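Signal recognition particle 19 kDa protein (PDB 3DLU) probably binds 7S RNA directly and helps the 54 kDa subunit to join the archaeal signal recognition particle, which targets nascent membrane proteins to the cytoplasmic membrane. Local coordinates at residues R25-E30 / S84-A89; V34-R39 / Q90-F95; K47-E52 / V74-Y79; E53-P58 / L67-M72. One frame throughout, in Å; residues are numbered along the deposited sequence. Where two conformers were deposited one is given.

In the fold
The four contacts form two pairs. Contacts 1 and 2, with centres about 9 Å apart, both use helix 81-100: the loop 25-30 lies against its N-terminal half, and helix 34-43 crosses it further on. Contacts 3 and 4, about 20 Å apart between centres, are successive parts of one antiparallel hairpin, strands 47-56 and 68-76, joined where Glu52 N meets Met72 O. Contact 4 is nested along the chain inside contact 3, and contact 3 inside the spans closed by contacts 1 and 2, whose own segments alternate. Val34 of helix 34-43 packs on Val51 and Gly71, linking the helices to the antiparallel sheet in one compact unit, while the hairpin meets neighbouring subunits.

Contact 1 of 4, residues R25-E30 / S84-A89; sequences RSIAVE and SLKLIA
Ile27 lays its CG2 methyl against the turn of helix 81-100 that runs from Lys86 to Ala89. The torsion that sets CG2 opposite the backbone N (chi1 -65° to CG1) sends this methyl toward the helix, where it lies 3.8 Å from Lys86 O and 3.9 Å from Ala89 CB. CG1 takes the position beside the backbone N and carries CD1 outward along the lysine, to 4.2 Å from Lys86 CG. The two side chains therefore cross at a slant: the isoleucine covers the root of the lysine, CB and CG, while the extended remainder of Lys86 leads away from the loop.

Ala89 points at the loop. Its CB is 3.2 Å from Ile27 O and 4.2 Å from Ala28 CA, so the small methyl sits under the backbone itself; the nearest CA pair, Ala28 with Ala89, is 5.5 Å apart. Ala28 turns its own methyl the other way, onto Ser13 and Val23. Val29 then faces the helix again, with CG1 placed 3.5 Å from Ala89 O.

No hydrogen bond joins the two segments, and the area they bury together is a modest 212 Å². Polar fastening comes one turn later, where the guanidinium of Arg93 bonds to both Ile27 O and Ala28 O. The arrangement is that of an irregular loop, between strand 3-6 and helix 34-43 of the SRP19 fold, laid over the long C-terminal helix by apolar side chains at an alanine position where the backbone can come close.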
loop_
_atom_site.group_PDB
_atom_site.type_symbol
_atom_site.label_atom_id
_atom_site.label_comp_id
_atom_site.label_asym_id
_atom_site.label_seq_id
_atom_site.Cartn_x
_atom_site.Cartn_y
_atom_site.Cartn_z
ATOM N N ARG A 25 3.475 23.367 15.893
ATOM C CA ARG A 25 4.791 22.986 15.415
ATOM C C ARG A 25 5.720 22.483 16.520
ATOM O O ARG A 25 6.478 21.551 16.294
ATOM C CB ARG A 25 5.445 24.141 14.650
ATOM C CG ARG A 25 6.669 23.719 13.858
ATOM C CD ARG A 25 7.317 24.907 13.150
ATOM N NE ARG A 25 7.877 25.832 14.130
ATOM C CZ ARG A 25 8.817 26.731 13.866
ATOM N NH1 ARG A 25 9.317 26.832 12.643
ATOM N NH2 ARG A 25 9.271 27.515 14.837
ATOM N N SER A 26 5.676 23.111 17.699
ATOM C CA SER A 26 6.530 22.687 18.812
ATOM C C SER A 26 6.158 21.302 19.384
ATOM O O SER A 26 7.014 20.612 19.950
ATOM C CB SER A 26 6.537 23.745 19.919
ATOM O OG SER A 26 5.228 23.918 20.419
ATOM N N ILE A 27 4.894 20.893 19.223
ATOM C CA ILE A 27 4.490 19.546 19.646
ATOM C C ILE A 27 4.861 18.513 18.572
ATOM O O ILE A 27 5.403 17.443 18.883
ATOM C CB ILE A 27 2.993 19.485 20.002
ATOM C CG1 ILE A 27 2.702 20.359 21.226
ATOM C CG2 ILE A 27 2.545 18.038 20.279
ATOM C CD1 ILE A 27 1.228 20.705 21.385
ATOM N N ALA A 28 4.573 18.853 17.315
ATOM C CA ALA A 28 4.992 18.057 16.165
ATOM C C ALA A 28 6.488 17.758 16.237
ATOM O O ALA A 28 7.256 18.513 16.854
ATOM C CB ALA A 28 4.670 18.811 14.872
ATOM N N VAL A 29 6.891 16.661 15.600
ATOM C CA VAL A 29 8.291 16.265 15.510
ATOM C C VAL A 29 8.714 16.201 14.051
ATOM O O VAL A 29 7.868 16.115 13.153
ATOM C CB VAL A 29 8.572 14.908 16.174
ATOM C CG1 VAL A 29 8.289 14.965 17.683
ATOM C CG2 VAL A 29 7.773 13.779 15.462
ATOM N N GLU A 30 10.021 16.254 13.800
ATOM C CA GLU A 30 10.495 16.201 12.420
ATOM C C GLU A 30 10.348 14.797 11.832
ATOM O O GLU A 30 10.790 13.821 12.424
ATOM C CB GLU A 30 11.956 16.670 12.312
ATOM N N SER A 84 -4.965 12.806 20.708
ATOM C CA SER A 84 -4.155 11.618 20.446
ATOM C C SER A 84 -2.912 11.948 19.605
ATOM O O SER A 84 -1.844 11.397 19.840
ATOM C CB SER A 84 -5.000 10.537 19.748
ATOM O OG SER A 84 -6.080 10.115 20.573
ATOM N N LEU A 85 -3.063 12.796 18.591
ATOM C CA LEU A 85 -1.924 13.220 17.774
ATOM C C LEU A 85 -0.868 13.930 18.616
ATOM O O LEU A 85 0.328 13.697 18.449
ATOM C CB LEU A 85 -2.361 14.135 16.634
ATOM C CG LEU A 85 -3.189 13.519 15.498
ATOM C CD1 LEU A 85 -3.612 14.591 14.504
ATOM C CD2 LEU A 85 -2.428 12.380 14.798
ATOM N N LYS A 86 -1.311 14.803 19.513
ATOM C CA LYS A 86 -0.366 15.489 20.412
ATOM C C LYS A 86 0.353 14.492 21.335
ATOM O O LYS A 86 1.575 14.560 21.519
ATOM C CB LYS A 86 -1.082 16.565 21.235
ATOM C CG LYS A 86 -1.566 17.764 20.401
ATOM C CD LYS A 86 -2.523 18.633 21.212
ATOM C CE LYS A 86 -3.101 19.754 20.369
ATOM N NZ LYS A 86 -4.218 20.434 21.073
ATOM N N LEU A 87 -0.397 13.554 21.911
ATOM C CA LEU A 87 0.197 12.554 22.790
ATOM C C LEU A 87 1.225 11.729 22.032
ATOM O O LEU A 87 2.298 11.419 22.553
ATOM C CB LEU A 87 -0.880 11.624 23.354
ATOM C CG LEU A 87 -1.800 12.245 24.405
ATOM C CD1 LEU A 87 -3.014 11.343 24.602
ATOM C CD2 LEU A 87 -1.019 12.415 25.705
ATOM N N ILE A 88 0.881 11.357 20.801
ATOM C CA ILE A 88 1.770 10.556 19.972
ATOM C C ILE A 88 3.051 11.322 19.640
ATOM O O ILE A 88 4.155 10.783 19.777
ATOM C CB ILE A 88 1.064 10.114 18.679
ATOM C CG1 ILE A 88 0.052 9.023 19.007
ATOM C CG2 ILE A 88 2.075 9.598 17.643
ATOM C CD1 ILE A 88 -0.860 8.667 17.829
ATOM N N ALA A 89 2.897 12.577 19.220
ATOM C CA ALA A 89 4.050 13.414 18.888
ATOM C C ALA A 89 5.000 13.541 20.085
ATOM O O ALA A 89 6.225 13.349 19.956
ATOM C CB ALA A 89 3.590 14.799 18.408
#

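Contact 2 of 4, residues V34-R39 / Q90-F95; sequences VEEIVR and QKIREF
Arg39 runs across the face of Phe95 from its root to its guanidinium. CB starts at the rim, 3.9 Å from Phe95 CE2, and CG comes closer to the same atom, 3.5 Å away. With CG opposite the backbone N (chi1 -176°) and the chain extended to NE, CD is carried over the ring, 3.8 Å from its centroid, in a CH-pi contact. NE stands above the ring centre, and CZ passes on toward CD1 and CG. At the tip, NH2 lies 3.6 Å from Phe95 CD1, while NH1 reaches on past CG toward Phe95 CB. Guanidinium and ring are nearly parallel, planes 10° apart with centres at 3.8 Å, which meets the definition of a stacked cation-pi pair. NH1 also gives a hydrogen to water 1, and this water donates in turn to Phe95 O at 2.8 Å.

Lys91 O stands over the opposite face of the ring, toward the rim, and Glu36 O comes to its edge. Deeper in, Ile92 crosses Glu36 at about a right angle and meets Ile37 CG1 with CD1 at 3.9 Å.

Helix 34-39 crosses 90-95 at 104°, their axes 9.4 Å apart. The chemistry is graded: Ile92 packs on Ile37 and also against the Glu36 carboxylate, whose charge Arg96 meets, and further out a flat cationic lid covers Phe95, its charge probably still partly hydrated.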
loop_
_atom_site.group_PDB
_atom_site.type_symbol
_atom_site.label_atom_id
_atom_site.label_comp_id
_atom_site.label_asym_id
_atom_site.label_seq_id
_atom_site.Cartn_x
_atom_site.Cartn_y
_atom_site.Cartn_z
ATOM N N VAL A 34 6.278 6.007 10.243
ATOM C CA VAL A 34 5.129 5.158 10.546
ATOM C C VAL A 34 5.413 4.257 11.750
ATOM O O VAL A 34 4.564 4.111 12.635
ATOM C CB VAL A 34 4.722 4.300 9.327
ATOM C CG1 VAL A 34 3.758 3.199 9.756
ATOM C CG2 VAL A 34 4.097 5.180 8.246
ATOM N N GLU A 35 6.599 3.656 11.784
ATOM C CA GLU A 35 6.971 2.743 12.864
ATOM C C GLU A 35 7.075 3.472 14.204
ATOM O O GLU A 35 6.793 2.903 15.251
ATOM C CB GLU A 35 8.292 2.036 12.550
ATOM N N GLU A 36 7.468 4.739 14.168
ATOM C CA GLU A 36 7.543 5.519 15.398
ATOM C C GLU A 36 6.144 5.800 15.944
ATOM O O GLU A 36 5.920 5.772 17.156
ATOM C CB GLU A 36 8.288 6.840 15.161
ATOM C CG GLU A 36 9.793 6.691 14.988
ATOM C CD GLU A 36 10.477 8.030 14.770
ATOM O OE1 GLU A 36 10.080 8.738 13.824
ATOM O OE2 GLU A 36 11.393 8.383 15.547
ATOM N N ILE A 37 5.221 6.105 15.042
ATOM C CA ILE A 37 3.829 6.332 15.409
ATOM C C ILE A 37 3.227 5.058 16.000
ATOM O O ILE A 37 2.506 5.108 16.993
ATOM C CB ILE A 37 3.042 6.809 14.191
ATOM C CG1 ILE A 37 3.556 8.206 13.803
ATOM C CG2 ILE A 37 1.536 6.837 14.464
ATOM C CD1 ILE A 37 3.126 8.672 12.413
ATOM N N VAL A 38 3.542 3.915 15.401
ATOM C CA VAL A 38 3.024 2.657 15.919
ATOM C C VAL A 38 3.593 2.393 17.314
ATOM O O VAL A 38 2.862 2.034 18.240
ATOM C CB VAL A 38 3.328 1.479 14.982
ATOM C CG1 VAL A 38 3.056 0.143 15.689
ATOM C CG2 VAL A 38 2.506 1.595 13.705
ATOM N N ARG A 39 4.898 2.588 17.461
ATOM C CA ARG A 39 5.537 2.404 18.760
ATOM C C ARG A 39 4.922 3.313 19.820
ATOM O O ARG A 39 4.641 2.866 20.938
ATOM C CB ARG A 39 7.047 2.641 18.675
ATOM C CG ARG A 39 7.747 2.369 19.993
ATOM C CD ARG A 39 9.221 2.731 19.921
ATOM N NE ARG A 39 9.823 2.721 21.252
ATOM C CZ ARG A 39 11.055 3.136 21.525
ATOM N NH1 ARG A 39 11.828 3.605 20.556
ATOM N NH2 ARG A 39 11.513 3.082 22.770
ATOM N N GLN A 90 4.442 13.837 21.253
ATOM C CA GLN A 90 5.271 14.039 22.436
ATOM C C GLN A 90 5.940 12.736 22.882
ATOM O O GLN A 90 7.069 12.747 23.369
ATOM C CB GLN A 90 4.478 14.710 23.562
ATOM C CG GLN A 90 5.318 15.088 24.798
ATOM C CD GLN A 90 6.498 16.024 24.500
ATOM O OE1 GLN A 90 6.573 16.650 23.445
ATOM N NE2 GLN A 90 7.415 16.126 25.453
ATOM N N LYS A 91 5.263 11.610 22.673
ATOM C CA LYS A 91 5.854 10.316 22.975
ATOM C C LYS A 91 7.027 10.013 22.032
ATOM O O LYS A 91 8.055 9.471 22.458
ATOM C CB LYS A 91 4.789 9.219 22.895
ATOM C CG LYS A 91 5.326 7.821 23.120
ATOM C CD LYS A 91 5.842 7.644 24.541
ATOM C CE LYS A 91 4.829 8.137 25.557
ATOM N NZ LYS A 91 5.270 7.766 26.937
ATOM N N ILE A 92 6.880 10.362 20.758
ATOM C CA ILE A 92 7.961 10.159 19.801
ATOM C C ILE A 92 9.174 11.026 20.175
ATOM O O ILE A 92 10.320 10.572 20.098
ATOM C CB ILE A 92 7.512 10.443 18.357
ATOM C CG1 ILE A 92 6.474 9.406 17.911
ATOM C CG2 ILE A 92 8.719 10.427 17.407
ATOM C CD1 ILE A 92 5.899 9.693 16.507
ATOM N N ARG A 93 8.919 12.261 20.599
ATOM C CA ARG A 93 9.995 13.134 21.064
ATOM C C ARG A 93 10.750 12.471 22.219
ATOM O O ARG A 93 11.983 12.493 22.273
ATOM C CB ARG A 93 9.439 14.492 21.506
ATOM C CG ARG A 93 10.452 15.411 22.215
ATOM C CD ARG A 93 9.911 16.850 22.329
ATOM N NE ARG A 93 9.903 17.491 21.016
ATOM C CZ ARG A 93 8.807 17.690 20.291
ATOM N NH1 ARG A 93 7.614 17.347 20.776
ATOM N NH2 ARG A 93 8.905 18.233 19.086
ATOM N N GLU A 94 10.002 11.890 23.142
ATOM C CA GLU A 94 10.599 11.209 24.281
ATOM C C GLU A 94 11.441 9.997 23.856
ATOM O O GLU A 94 12.581 9.851 24.318
ATOM C CB GLU A 94 9.516 10.841 25.297
ATOM C CG GLU A 94 9.978 9.973 26.441
ATOM C CD GLU A 94 8.809 9.405 27.243
ATOM O OE1 GLU A 94 9.030 8.476 28.050
ATOM O OE2 GLU A 94 7.671 9.884 27.063
ATOM N N PHE A 95 10.904 9.140 22.979
ATOM C CA PHE A 95 11.676 8.006 22.438
ATOM C C PHE A 95 12.976 8.498 21.826
ATOM O O PHE A 95 14.027 7.895 22.002
ATOM C CB PHE A 95 10.946 7.294 21.285
ATOM C CG PHE A 95 9.701 6.571 21.680
ATOM C CD1 PHE A 95 9.553 6.040 22.945
ATOM C CD2 PHE A 95 8.680 6.392 20.749
ATOM C CE1 PHE A 95 8.400 5.354 23.291
ATOM C CE2 PHE A 95 7.524 5.711 21.085
ATOM C CZ PHE A 95 7.382 5.189 22.359
HETATM O O HOH W 1 14.110 5.079 22.300
#

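Contact 3 of 4, residues K47-E52 / V74-Y79; sequences KVIRVE and VLESPY
Val74 O is gripped by two backbone donors, Ile49 N at 2.8 Å and Arg50 N at a longer 3.3 Å, which approach it from the same face of its plane. One residue thus faces two, and the register between the strands slips by one: a classic beta bulge. The helix-like backbone of Ile49 (psi -47°) is what turns both N-H groups to the same oxygen. Val74 N completes the bulge by donating to Arg50 O; on the Lys47 side the pairing is regular, Lys47 and Glu76 exchanging N-H groups in an antiparallel hydrogen-bonded pair.

The Ile49 side chain lies across Val74 and Glu76. Its CB is 3.7 Å from Val74 CG1 and its CG2 lies 3.9 Å from that methyl, while CD1 turns back along the sheet to 4.0 Å from Glu76 CD, crossing the glutamate at a slant. With an alanine here, Val74 CG1 would probably keep the CB contact but lose its second methyl neighbour, and the Glu76 carboxylate would lose one of its two flanking carbons, leaving that of Lys47.

Lys47 and Glu76 run side by side, pointing the same way, Lys47 CD being 3.6 Å from Glu76 OE1. Their charged ends do not quite meet, with Lys47 NZ 4.7 Å from Glu76 OE1; the firm partner of Glu76 is Arg3, through OE2. Arg50 sends its guanidinium away, to Asp54 of the second subunit and Glu52 of the third.

The contact therefore holds by backbone bonding, with apolar cover at the bulge, and its charges are spent mainly on strand 3-6 and on neighbouring subunits.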
loop_
_atom_site.group_PDB
_atom_site.type_symbol
_atom_site.label_atom_id
_atom_site.label_comp_id
_atom_site.label_asym_id
_atom_site.label_seq_id
_atom_site.Cartn_x
_atom_site.Cartn_y
_atom_site.Cartn_z
ATOM N N LYS A 47 -4.979 1.068 20.484
ATOM C CA LYS A 47 -4.984 -0.194 19.762
ATOM C C LYS A 47 -4.706 0.080 18.293
ATOM O O LYS A 47 -5.332 0.955 17.702
ATOM C CB LYS A 47 -6.323 -0.909 19.936
ATOM C CG LYS A 47 -6.384 -2.235 19.203
ATOM C CD LYS A 47 -7.690 -2.957 19.478
ATOM C CE LYS A 47 -7.629 -4.396 18.975
ATOM N NZ LYS A 47 -8.949 -5.076 19.075
ATOM N N VAL A 48 -3.751 -0.650 17.722
ATOM C CA VAL A 48 -3.417 -0.514 16.308
ATOM C C VAL A 48 -4.232 -1.478 15.444
ATOM O O VAL A 48 -4.178 -2.698 15.626
ATOM C CB VAL A 48 -1.914 -0.720 16.067
ATOM C CG1 VAL A 48 -1.573 -0.525 14.610
ATOM C CG2 VAL A 48 -1.116 0.248 16.936
ATOM N N ILE A 49 -4.979 -0.901 14.509
ATOM C CA ILE A 49 -5.922 -1.619 13.649
ATOM C C ILE A 49 -5.334 -1.931 12.262
ATOM O O ILE A 49 -5.455 -3.058 11.761
ATOM C CB ILE A 49 -7.228 -0.800 13.496
ATOM C CG1 ILE A 49 -7.860 -0.517 14.869
ATOM C CG2 ILE A 49 -8.216 -1.480 12.550
ATOM C CD1 ILE A 49 -8.096 -1.774 15.715
ATOM N N ARG A 50 -4.712 -0.934 11.637
ATOM C CA ARG A 50 -4.048 -1.114 10.336
ATOM C C ARG A 50 -2.782 -0.272 10.265
ATOM O O ARG A 50 -2.769 0.858 10.730
ATOM C CB ARG A 50 -4.958 -0.691 9.174
ATOM C CG ARG A 50 -4.212 -0.674 7.813
ATOM C CD ARG A 50 -5.117 -0.320 6.628
ATOM N NE ARG A 50 -4.509 -0.660 5.335
ATOM C CZ ARG A 50 -4.322 0.198 4.332
ATOM N NH1 ARG A 50 -4.681 1.468 4.456
ATOM N NH2 ARG A 50 -3.779 -0.218 3.190
ATOM N N VAL A 51 -1.730 -0.814 9.668
ATOM C CA VAL A 51 -0.526 -0.033 9.386
ATOM C C VAL A 51 -0.145 -0.240 7.936
ATOM O O VAL A 51 0.064 -1.366 7.518
ATOM C CB VAL A 51 0.662 -0.496 10.250
ATOM C CG1 VAL A 51 1.887 0.404 10.018
ATOM C CG2 VAL A 51 0.281 -0.517 11.709
ATOM N N GLU A 52 -0.054 0.828 7.154
ATOM C CA GLU A 52 0.408 0.672 5.780
ATOM C C GLU A 52 1.579 1.596 5.573
ATOM O O GLU A 52 1.556 2.739 6.027
ATOM C CB GLU A 52 -0.685 1.020 4.763
ATOM C CG GLU A 52 -0.380 0.537 3.333
ATOM C CD GLU A 52 0.565 1.450 2.560
ATOM O OE1 GLU A 52 0.591 2.661 2.845
ATOM O OE2 GLU A 52 1.274 0.954 1.655
ATOM N N VAL A 74 -4.309 3.166 11.183
ATOM C CA VAL A 74 -5.629 3.237 11.773
ATOM C C VAL A 74 -5.470 2.800 13.219
ATOM O O VAL A 74 -4.879 1.757 13.493
ATOM C CB VAL A 74 -6.619 2.296 11.051
ATOM C CG1 VAL A 74 -7.966 2.342 11.739
ATOM C CG2 VAL A 74 -6.750 2.697 9.570
ATOM N N LEU A 75 -5.988 3.627 14.131
ATOM C CA LEU A 75 -5.856 3.428 15.569
ATOM C C LEU A 75 -7.202 3.541 16.293
ATOM O O LEU A 75 -8.143 4.134 15.774
ATOM C CB LEU A 75 -4.907 4.486 16.150
ATOM C CG LEU A 75 -3.440 4.494 15.727
ATOM C CD1 LEU A 75 -2.726 5.703 16.323
ATOM C CD2 LEU A 75 -2.756 3.195 16.142
ATOM N N GLU A 76 -7.288 2.965 17.494
ATOM C CA GLU A 76 -8.397 3.246 18.392
ATOM C C GLU A 76 -7.822 3.859 19.659
ATOM O O GLU A 76 -6.832 3.364 20.186
ATOM C CB GLU A 76 -9.160 1.962 18.732
ATOM C CG GLU A 76 -10.086 1.535 17.628
ATOM C CD GLU A 76 -10.779 0.211 17.913
ATOM O OE1 GLU A 76 -10.307 -0.545 18.781
ATOM O OE2 GLU A 76 -11.799 -0.061 17.257
ATOM N N SER A 77 -8.448 4.920 20.151
ATOM C CA SER A 77 -7.936 5.621 21.325
ATOM C C SER A 77 -9.112 6.109 22.164
ATOM O O SER A 77 -10.156 6.435 21.613
ATOM C CB SER A 77 -7.090 6.813 20.855
ATOM O OG SER A 77 -6.897 7.776 21.876
ATOM N N PRO A 78 -8.938 6.172 23.496
ATOM C CA PRO A 78 -9.958 6.741 24.387
ATOM C C PRO A 78 -10.112 8.246 24.177
ATOM O O PRO A 78 -11.090 8.831 24.639
ATOM C CB PRO A 78 -9.397 6.494 25.796
ATOM C CG PRO A 78 -8.063 5.859 25.629
ATOM C CD PRO A 78 -7.676 5.872 24.195
ATOM N N TYR A 79 -9.145 8.869 23.510
ATOM C CA TYR A 79 -9.159 10.320 23.299
ATOM C C TYR A 79 -9.549 10.663 21.873
ATOM O O TYR A 79 -9.467 9.821 20.986
ATOM C CB TYR A 79 -7.788 10.923 23.604
ATOM C CG TYR A 79 -7.221 10.465 24.925
ATOM C CD1 TYR A 79 -7.755 10.916 26.121
ATOM C CD2 TYR A 79 -6.167 9.566 24.978
ATOM C CE1 TYR A 79 -7.248 10.489 27.331
ATOM C CE2 TYR A 79 -5.655 9.132 26.182
ATOM C CZ TYR A 79 -6.198 9.598 27.356
ATOM O OH TYR A 79 -5.689 9.173 28.563
#

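Contact 4 of 4, residues E53-P58 / L67-M72; sequences EDKLNP and LRTFGM
Phe70 presents its ring edge to Asp54: Asp54 O lies in the ring plane, 3.5 Å from Phe70 CD1. Leu56 CD1 reaches the same ring at CE1, 3.9 Å away, the two side chains crossing at about a right angle. Within its own strand, Phe70 CZ stands 3.8 Å above one face of the Arg68 guanidinium, toward its rim.

The backbones pair in regular antiparallel fashion. Asp54 and Phe70 exchange N-H groups, Asp54 N donating to Phe70 O at 2.7 Å, and Leu56 and Arg68 do the same at the next hydrogen-bonded pair. Between the two stands the non-hydrogen-bonded pair Lys55 with Thr69; a second, Glu53 with Gly71, lies beyond Asp54 and Phe70.

In Glu53, CG opposite the backbone N (chi1 -166°) directs the extended chain obliquely across Thr69, although the approach of its carboxylate to the threonine methyl is too tight to be trusted in detail. Its OE2 accepts from water 2 at 3.3 Å, and that water is weakly bonded to Thr69 OG1. With an alanine in place of Glu53, water 2 would probably lose this acceptor and the Thr69 methyl its flanking chain.

Val34 of helix 34-43 rests on Glu53 and Gly71, covering that end of this face. On the other, Leu56 and Phe70 pack on Leu56 of the fourth subunit. Strand 68-76 lies between 47-56 and 3-6, while residues 53-56 pair with an antiparallel strand of the second subunit, continuing the sheet.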
loop_
_atom_site.group_PDB
_atom_site.type_symbol
_atom_site.label_atom_id
_atom_site.label_comp_id
_atom_site.label_asym_id
_atom_site.label_seq_id
_atom_site.Cartn_x
_atom_site.Cartn_y
_atom_site.Cartn_z
ATOM N N GLU A 53 2.598 1.098 4.887
ATOM C CA GLU A 53 3.749 1.928 4.557
ATOM C C GLU A 53 4.323 1.550 3.193
ATOM O O GLU A 53 4.449 0.374 2.859
ATOM C CB GLU A 53 4.812 1.805 5.649
ATOM C CG GLU A 53 5.882 2.872 5.562
ATOM C CD GLU A 53 6.944 2.717 6.632
ATOM O OE1 GLU A 53 6.985 1.646 7.277
ATOM O OE2 GLU A 53 7.733 3.667 6.818
ATOM N N ASP A 54 4.666 2.556 2.401
ATOM C CA ASP A 54 5.243 2.325 1.086
ATOM C C ASP A 54 6.530 3.133 1.069
ATOM O O ASP A 54 6.518 4.311 1.392
ATOM C CB ASP A 54 4.296 2.822 -0.009
ATOM C CG ASP A 54 4.698 2.356 -1.394
ATOM O OD1 ASP A 54 5.657 1.569 -1.507
ATOM O OD2 ASP A 54 4.045 2.762 -2.380
ATOM N N LYS A 55 7.641 2.494 0.735
ATOM C CA LYS A 55 8.938 3.176 0.722
ATOM C C LYS A 55 9.516 3.073 -0.677
ATOM O O LYS A 55 9.660 1.973 -1.216
ATOM C CB LYS A 55 9.887 2.509 1.721
ATOM C CG LYS A 55 9.293 2.302 3.105
ATOM C CD LYS A 55 10.342 1.770 4.081
ATOM C CE LYS A 55 9.704 1.378 5.411
ATOM N NZ LYS A 55 10.693 0.835 6.394
ATOM N N LEU A 56 9.845 4.211 -1.279
ATOM C CA LEU A 56 10.319 4.212 -2.652
ATOM C C LEU A 56 11.700 4.839 -2.746
ATOM O O LEU A 56 11.961 5.868 -2.134
ATOM C CB LEU A 56 9.342 4.975 -3.540
ATOM C CG LEU A 56 7.966 4.320 -3.591
ATOM C CD1 LEU A 56 6.887 5.332 -3.939
ATOM C CD2 LEU A 56 7.985 3.183 -4.586
ATOM N N ASN A 57 12.585 4.209 -3.509
ATOM C CA ASN A 57 13.931 4.740 -3.693
ATOM C C ASN A 57 13.910 5.901 -4.680
ATOM O O ASN A 57 13.487 5.735 -5.823
ATOM C CB ASN A 57 14.872 3.639 -4.188
ATOM C CG ASN A 57 16.335 4.019 -4.060
ATOM O OD1 ASN A 57 16.710 5.173 -4.284
ATOM N ND2 ASN A 57 17.173 3.044 -3.699
ATOM N N PRO A 58 14.356 7.086 -4.236
ATOM C CA PRO A 58 14.358 8.286 -5.083
ATOM C C PRO A 58 15.308 8.149 -6.272
ATOM O O PRO A 58 16.478 7.808 -6.070
ATOM C CB PRO A 58 14.857 9.386 -4.138
ATOM C CG PRO A 58 14.684 8.839 -2.759
ATOM C CD PRO A 58 14.870 7.362 -2.885
ATOM N N LEU A 67 15.101 6.111 1.533
ATOM C CA LEU A 67 13.872 5.923 0.772
ATOM C C LEU A 67 12.797 6.929 1.176
ATOM O O LEU A 67 12.634 7.229 2.355
ATOM C CB LEU A 67 13.330 4.507 0.991
ATOM C CG LEU A 67 14.268 3.337 0.702
ATOM C CD1 LEU A 67 13.674 2.038 1.221
ATOM C CD2 LEU A 67 14.550 3.252 -0.784
ATOM N N ARG A 68 12.058 7.435 0.191
ATOM C CA ARG A 68 10.898 8.276 0.461
ATOM C C ARG A 68 9.756 7.400 0.951
ATOM O O ARG A 68 9.400 6.425 0.291
ATOM C CB ARG A 68 10.463 9.026 -0.796
ATOM C CG ARG A 68 11.328 10.225 -1.133
ATOM C CD ARG A 68 10.483 11.363 -1.683
ATOM N NE ARG A 68 9.437 11.760 -0.745
ATOM C CZ ARG A 68 8.557 12.730 -0.974
ATOM N NH1 ARG A 68 8.598 13.404 -2.114
ATOM N NH2 ARG A 68 7.637 13.025 -0.064
ATOM N N THR A 69 9.175 7.767 2.092
ATOM C CA THR A 69 8.159 6.948 2.745
ATOM C C THR A 69 6.767 7.574 2.740
ATOM O O THR A 69 6.614 8.789 2.851
ATOM C CB THR A 69 8.540 6.665 4.204
ATOM O OG1 THR A 69 9.778 5.941 4.245
ATOM C CG2 THR A 69 7.462 5.840 4.867
ATOM N N PHE A 70 5.748 6.729 2.635
ATOM C CA PHE A 70 4.366 7.187 2.581
ATOM C C PHE A 70 3.572 6.183 3.387
ATOM O O PHE A 70 3.865 4.999 3.325
ATOM C CB PHE A 70 3.891 7.172 1.135
ATOM C CG PHE A 70 4.785 7.928 0.208
ATOM C CD1 PHE A 70 5.941 7.347 -0.289
ATOM C CD2 PHE A 70 4.487 9.234 -0.147
ATOM C CE1 PHE A 70 6.767 8.046 -1.135
ATOM C CE2 PHE A 70 5.310 9.939 -0.997
ATOM C CZ PHE A 70 6.453 9.346 -1.490
ATOM N N GLY A 71 2.592 6.626 4.160
ATOM C CA GLY A 71 1.897 5.670 5.004
ATOM C C GLY A 71 0.706 6.203 5.760
ATOM O O GLY A 71 0.353 7.384 5.650
ATOM N N MET A 72 0.079 5.316 6.525
ATOM C CA MET A 72 -1.057 5.676 7.365
ATOM C C MET A 72 -1.270 4.604 8.405
ATOM O O MET A 72 -0.857 3.450 8.226
ATOM C CB MET A 72 -2.343 5.864 6.544
ATOM C CG MET A 72 -2.907 4.568 5.934
ATOM S SD MET A 72 -4.088 3.649 6.961
ATOM C CE MET A 72 -5.686 4.242 6.315
HETATM O O HOH W 2 10.573 5.186 7.516
#